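Local coordinates for protein lipoxygenase (Cyanothece sp., PDB 5EK8) that probably adds molecular oxygen to polyunsaturated fatty acids at a non-heme iron centre, acting as a 9R-lipoxygenase, at residues A[276-280]-A[349-353]; A[356-361]-A[424-428]. All coordinates share one frame; numbering follows the deposited sequence.

Contact 1: A[276-280]-A[349-353]; sequences SFIWD and AALFD
Phe277, at the end of strand 272-277, lays its ring against three residues of the helix segment 349-353. The backbone carbon C of Ala349 lies over one face of the ring. CE2 reaches CA and CB of Ala350, with Phe277 CE2 to Ala350 CB at 3.9 Å. Asp353 OD1 comes obliquely at CE1 of Phe277, 3.3 Å away. The carboxylate plane is turned 47° from the ring, and the two side chains cross at about a right angle. The backbone of Phe277 pairs with Val293 on the next strand.

Trp279 also points toward the helix. Ala349 O sits at its ring edge, 3.8 Å from Trp279 CZ2. Phe352 carries its CG anti to the backbone N (chi1 175°), which swings its ring out to the indole. CZ3 and CH2 of Trp279 come to the edge of this ring, near its plane, and the planes are tilted by 41°. Trp279 CH2 meets Phe352 CD2 at 3.5 Å.

An antiparallel-sheet strand end and its following loop thus pack, mainly through apolar groups, onto helix 337-377, which also carries iron ligands His359 and His364. The one acidic group, Asp353, accepts a hydrogen bond at OD1 from Asn259. That bond probably holds the buried carboxylate beside Phe277.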
loop_
_atom_site.group_PDB
_atom_site.type_symbol
_atom_site.label_atom_id
_atom_site.label_comp_id
_atom_site.label_asym_id
_atom_site.label_seq_id
_atom_site.Cartn_x
_atom_site.Cartn_y
_atom_site.Cartn_z
ATOM N N SER A 276 7.304 7.539 22.410
ATOM C CA SER A 276 6.056 8.006 22.986
ATOM C C SER A 276 4.864 7.620 22.133
ATOM O O SER A 276 4.849 7.845 20.921
ATOM C CB SER A 276 6.081 9.528 23.161
ATOM O OG SER A 276 7.206 9.952 23.912
ATOM N N PHE A 277 3.860 7.050 22.781
ATOM C CA PHE A 277 2.566 6.872 22.152
ATOM C C PHE A 277 1.499 7.530 23.017
ATOM O O PHE A 277 1.172 7.039 24.100
ATOM C CB PHE A 277 2.268 5.391 21.928
ATOM C CG PHE A 277 3.205 4.731 20.956
ATOM C CD1 PHE A 277 3.262 5.152 19.635
ATOM C CD2 PHE A 277 4.029 3.689 21.361
ATOM C CE1 PHE A 277 4.123 4.555 18.740
ATOM C CE2 PHE A 277 4.892 3.085 20.470
ATOM C CZ PHE A 277 4.938 3.515 19.156
ATOM N N ILE A 278 0.982 8.656 22.531
ATOM C CA ILE A 278 -0.042 9.422 23.236
ATOM C C ILE A 278 -1.297 9.557 22.378
ATOM O O ILE A 278 -1.229 9.953 21.216
ATOM C CB ILE A 278 0.466 10.827 23.633
ATOM C CG1 ILE A 278 1.429 10.734 24.819
ATOM C CG2 ILE A 278 -0.694 11.729 23.991
ATOM C CD1 ILE A 278 2.879 10.643 24.422
ATOM N N TRP A 279 -2.442 9.232 22.967
ATOM C CA TRP A 279 -3.687 9.122 22.216
ATOM C C TRP A 279 -4.707 10.180 22.623
ATOM O O TRP A 279 -5.896 10.046 22.329
ATOM C CB TRP A 279 -4.283 7.721 22.400
ATOM C CG TRP A 279 -3.266 6.632 22.252
ATOM C CD1 TRP A 279 -2.466 6.116 23.234
ATOM C CD2 TRP A 279 -2.927 5.932 21.050
ATOM N NE1 TRP A 279 -1.649 5.137 22.715
ATOM C CE2 TRP A 279 -1.914 5.005 21.376
ATOM C CE3 TRP A 279 -3.382 5.998 19.728
ATOM C CZ2 TRP A 279 -1.350 4.152 20.431
ATOM C CZ3 TRP A 279 -2.816 5.150 18.789
ATOM C CH2 TRP A 279 -1.815 4.237 19.147
ATOM N N ASP A 280 -4.239 11.234 23.288
ATOM C CA ASP A 280 -5.126 12.298 23.764
ATOM C C ASP A 280 -5.959 12.914 22.637
ATOM O O ASP A 280 -7.039 13.463 22.873
ATOM C CB ASP A 280 -4.322 13.393 24.465
ATOM C CG ASP A 280 -3.630 12.897 25.714
ATOM O OD1 ASP A 280 -2.611 13.499 26.113
ATOM O OD2 ASP A 280 -4.100 11.896 26.293
ATOM N N ALA A 349 0.281 -0.953 22.037
ATOM C CA ALA A 349 0.214 0.408 21.505
ATOM C C ALA A 349 1.066 0.507 20.239
ATOM O O ALA A 349 0.678 1.148 19.256
ATOM C CB ALA A 349 0.665 1.424 22.544
ATOM N N ALA A 350 2.212 -0.166 20.261
ATOM C CA ALA A 350 3.139 -0.147 19.138
ATOM C C ALA A 350 2.588 -0.925 17.953
ATOM O O ALA A 350 2.907 -0.622 16.805
ATOM C CB ALA A 350 4.489 -0.702 19.555
ATOM N N LEU A 351 1.758 -1.925 18.228
ATOM C CA LEU A 351 1.210 -2.750 17.159
ATOM C C LEU A 351 0.064 -2.021 16.472
ATOM O O LEU A 351 -0.021 -2.001 15.244
ATOM C CB LEU A 351 0.731 -4.107 17.682
ATOM C CG LEU A 351 0.332 -5.097 16.582
ATOM C CD1 LEU A 351 1.562 -5.738 15.990
ATOM C CD2 LEU A 351 -0.624 -6.161 17.097
ATOM N N PHE A 352 -0.823 -1.424 17.263
ATOM C CA PHE A 352 -1.911 -0.651 16.679
ATOM C C PHE A 352 -1.369 0.560 15.918
ATOM O O PHE A 352 -1.795 0.829 14.788
ATOM C CB PHE A 352 -2.911 -0.197 17.741
ATOM C CG PHE A 352 -3.982 0.709 17.201
ATOM C CD1 PHE A 352 -4.911 0.233 16.287
ATOM C CD2 PHE A 352 -4.049 2.038 17.591
ATOM C CE1 PHE A 352 -5.894 1.061 15.779
ATOM C CE2 PHE A 352 -5.030 2.873 17.087
ATOM C CZ PHE A 352 -5.956 2.382 16.179
ATOM N N ASP A 353 -0.428 1.280 16.526
ATOM C CA ASP A 353 0.204 2.406 15.849
ATOM C C ASP A 353 0.888 1.941 14.572
ATOM O O ASP A 353 0.815 2.601 13.534
ATOM C CB ASP A 353 1.223 3.091 16.758
ATOM C CG ASP A 353 1.977 4.198 16.053
ATOM O OD1 ASP A 353 3.132 3.977 15.639
ATOM O OD2 ASP A 353 1.409 5.292 15.896
#

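Contact 2: A[356-361]-A[424-428]. With FE2 (Fe (II) ion), chain B.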
loop_
_atom_site.group_PDB
_atom_site.type_symbol
_atom_site.label_atom_id
_atom_site.label_comp_id
_atom_site.label_asym_id
_atom_site.label_seq_id
_atom_site.Cartn_x
_atom_site.Cartn_y
_atom_site.Cartn_z
ATOM N N ALA A 356 -1.874 1.186 11.879
ATOM C CA ALA A 356 -2.473 2.440 11.415
ATOM C C ALA A 356 -1.488 3.287 10.612
ATOM O O ALA A 356 -1.679 3.509 9.418
ATOM C CB ALA A 356 -3.001 3.243 12.593
ATOM N N ILE A 357 -0.433 3.749 11.275
ATOM C CA ILE A 357 0.509 4.678 10.660
ATOM C C ILE A 357 1.548 4.011 9.748
ATOM O O ILE A 357 1.595 4.292 8.547
ATOM C CB ILE A 357 1.284 5.482 11.719
ATOM C CG1 ILE A 357 0.346 6.053 12.780
ATOM C CG2 ILE A 357 2.089 6.560 11.045
ATOM C CD1 ILE A 357 -0.616 7.080 12.260
ATOM N N GLU A 358 2.393 3.160 10.328
ATOM C CA GLU A 358 3.524 2.568 9.608
ATOM C C GLU A 358 3.092 1.715 8.421
ATOM O O GLU A 358 3.722 1.728 7.361
ATOM C CB GLU A 358 4.367 1.722 10.561
ATOM C CG GLU A 358 4.845 2.478 11.780
ATOM C CD GLU A 358 5.515 3.779 11.408
ATOM O OE1 GLU A 358 5.085 4.841 11.915
ATOM O OE2 GLU A 358 6.472 3.733 10.604
ATOM N N HIS A 359 2.009 0.979 8.605
ATOM C CA HIS A 359 1.500 0.117 7.561
ATOM C C HIS A 359 0.489 0.804 6.652
ATOM O O HIS A 359 0.831 1.269 5.563
ATOM C CB HIS A 359 0.860 -1.113 8.179
ATOM C CG HIS A 359 0.716 -2.250 7.226
ATOM N ND1 HIS A 359 -0.025 -3.371 7.516
ATOM C CD2 HIS A 359 1.226 -2.438 5.985
ATOM C CE1 HIS A 359 0.035 -4.209 6.492
ATOM N NE2 HIS A 359 0.788 -3.664 5.557
ATOM N N TYR A 360 -0.761 0.846 7.102
ATOM C CA TYR A 360 -1.858 1.316 6.265
ATOM C C TYR A 360 -1.662 2.743 5.764
ATOM O O TYR A 360 -1.842 3.022 4.580
ATOM C CB TYR A 360 -3.183 1.220 7.017
ATOM C CG TYR A 360 -4.352 1.756 6.224
ATOM C CD1 TYR A 360 -4.845 1.067 5.120
ATOM C CD2 TYR A 360 -4.964 2.950 6.579
ATOM C CE1 TYR A 360 -5.915 1.563 4.391
ATOM C CE2 TYR A 360 -6.027 3.449 5.862
ATOM C CZ TYR A 360 -6.501 2.756 4.774
ATOM O OH TYR A 360 -7.565 3.268 4.071
ATOM N N ALA A 361 -1.277 3.643 6.657
ATOM C CA ALA A 361 -1.123 5.040 6.274
ATOM C C ALA A 361 0.121 5.276 5.424
ATOM O O ALA A 361 0.025 5.787 4.306
ATOM C CB ALA A 361 -1.085 5.918 7.503
ATOM N N PHE A 424 -9.154 6.238 14.250
ATOM C CA PHE A 424 -8.216 5.580 13.349
ATOM C C PHE A 424 -7.992 6.407 12.078
ATOM O O PHE A 424 -6.845 6.660 11.646
ATOM C CB PHE A 424 -8.732 4.181 12.992
ATOM C CG PHE A 424 -7.950 3.515 11.904
ATOM C CD1 PHE A 424 -6.790 2.820 12.199
ATOM C CD2 PHE A 424 -8.359 3.609 10.583
ATOM C CE1 PHE A 424 -6.060 2.224 11.199
ATOM C CE2 PHE A 424 -7.633 3.020 9.584
ATOM C CZ PHE A 424 -6.482 2.323 9.888
ATOM N N LEU A 425 -9.108 6.818 11.482
ATOM C CA LEU A 425 -9.083 7.683 10.313
ATOM C C LEU A 425 -8.273 8.936 10.599
ATOM O O LEU A 425 -7.442 9.343 9.793
ATOM C CB LEU A 425 -10.496 8.070 9.887
ATOM C CG LEU A 425 -10.551 8.873 8.590
ATOM C CD1 LEU A 425 -10.019 8.031 7.436
ATOM C CD2 LEU A 425 -11.976 9.369 8.324
ATOM N N GLN A 426 -8.504 9.530 11.763
ATOM C CA GLN A 426 -7.812 10.758 12.119
ATOM C C GLN A 426 -6.305 10.543 12.201
ATOM O O GLN A 426 -5.538 11.412 11.790
ATOM C CB GLN A 426 -8.332 11.312 13.437
ATOM C CG GLN A 426 -7.670 12.607 13.853
ATOM C CD GLN A 426 -8.183 13.085 15.184
ATOM O OE1 GLN A 426 -9.390 13.076 15.431
ATOM N NE2 GLN A 426 -7.272 13.486 16.065
ATOM N N MET A 427 -5.881 9.388 12.719
ATOM C CA MET A 427 -4.456 9.056 12.712
ATOM C C MET A 427 -3.945 9.101 11.281
ATOM O O MET A 427 -2.910 9.734 10.972
ATOM C CB MET A 427 -4.192 7.674 13.314
ATOM C CG MET A 427 -4.499 7.542 14.796
ATOM S SD MET A 427 -4.142 5.882 15.420
ATOM C CE MET A 427 -2.356 5.843 15.284
ATOM N N CYS A 428 -4.703 8.447 10.405
ATOM C CA CYS A 428 -4.285 8.326 9.013
ATOM C C CYS A 428 -4.162 9.669 8.303
ATOM O O CYS A 428 -3.111 9.980 7.735
ATOM C CB CYS A 428 -5.255 7.426 8.257
ATOM S SG CYS A 428 -5.197 5.717 8.814
HETATM FE FE FE2 B . -0.032 -4.489 3.394
#
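Ala356 and Met427 meet where helices 337-377 and 421-432 cross. The short axes lie 9.9 Å apart at their closest and cross at -79°. Ala356 CB points toward helix 421-432. It touches Phe424 CE1 at 3.5 Å and Met427 CE at 3.8 Å. Its small size probably lets the ring and the thioether both come close.

Met427 runs straight through chi2 and bends at chi3 (68°). The bend turns the methyl so that it touches both Ala356 and Ile357. Met427 CE lies 3.7 Å from Ile357 CG1, and the two chains cross at about a right angle.

Cys428 is the third main contributor. Its SG lies at the edge of the Tyr360 ring, in the ring plane and 3.6 Å from CD2 of Tyr360. This is a sulfur-aromatic contact. Within its own helix the same sulfur lies above one face of the Phe424 ring, offset toward the rim. Phe424 CZ also meets Tyr360 CD2, at 3.7 Å. A serine in place of Phe424 would probably leave Ala356 CB and the Tyr360 ring without this aromatic partner.

On the other helix, Ala361 N bonds to Ala356 O, 2.8 Å away, closing a wider pi-type turn. Such a turn in the helix bearing iron histidines is a known lipoxygenase feature. His359 lies in it and makes no contact with 424-428. Its NE2 binds the iron, 2.5 Å away, and Glu355 accepts a hydrogen bond from its ND1. Helix 549-574 lies on that side, with Val573 and Asn574 against His359. Val431, farther along helix 421-432, packs on Ile357 and Ala361.

In the fold
Both contacts use helix 337-377, and their centres are 11 Å apart. Contact 1 sets the end of a sheet strand and the loop after it against the helix, and contact 2 sets helix 421-432 across it. Met427 joins the two: its CE lies 3.6 Å from Trp279 CZ3, and its SD 3.6 Å from Phe352 CE2. The packing is thus continuous from the loop after strand 272-277 to the iron-binding turn. His364, His570 and the C-terminal carboxylate of Ile668 bind the iron with His359. Asn574 also belongs to the iron site. The side chain of Asp353 is about 9 Å from that of His359. A bound sodium ion lies about 7 Å from the Phe352 side chain.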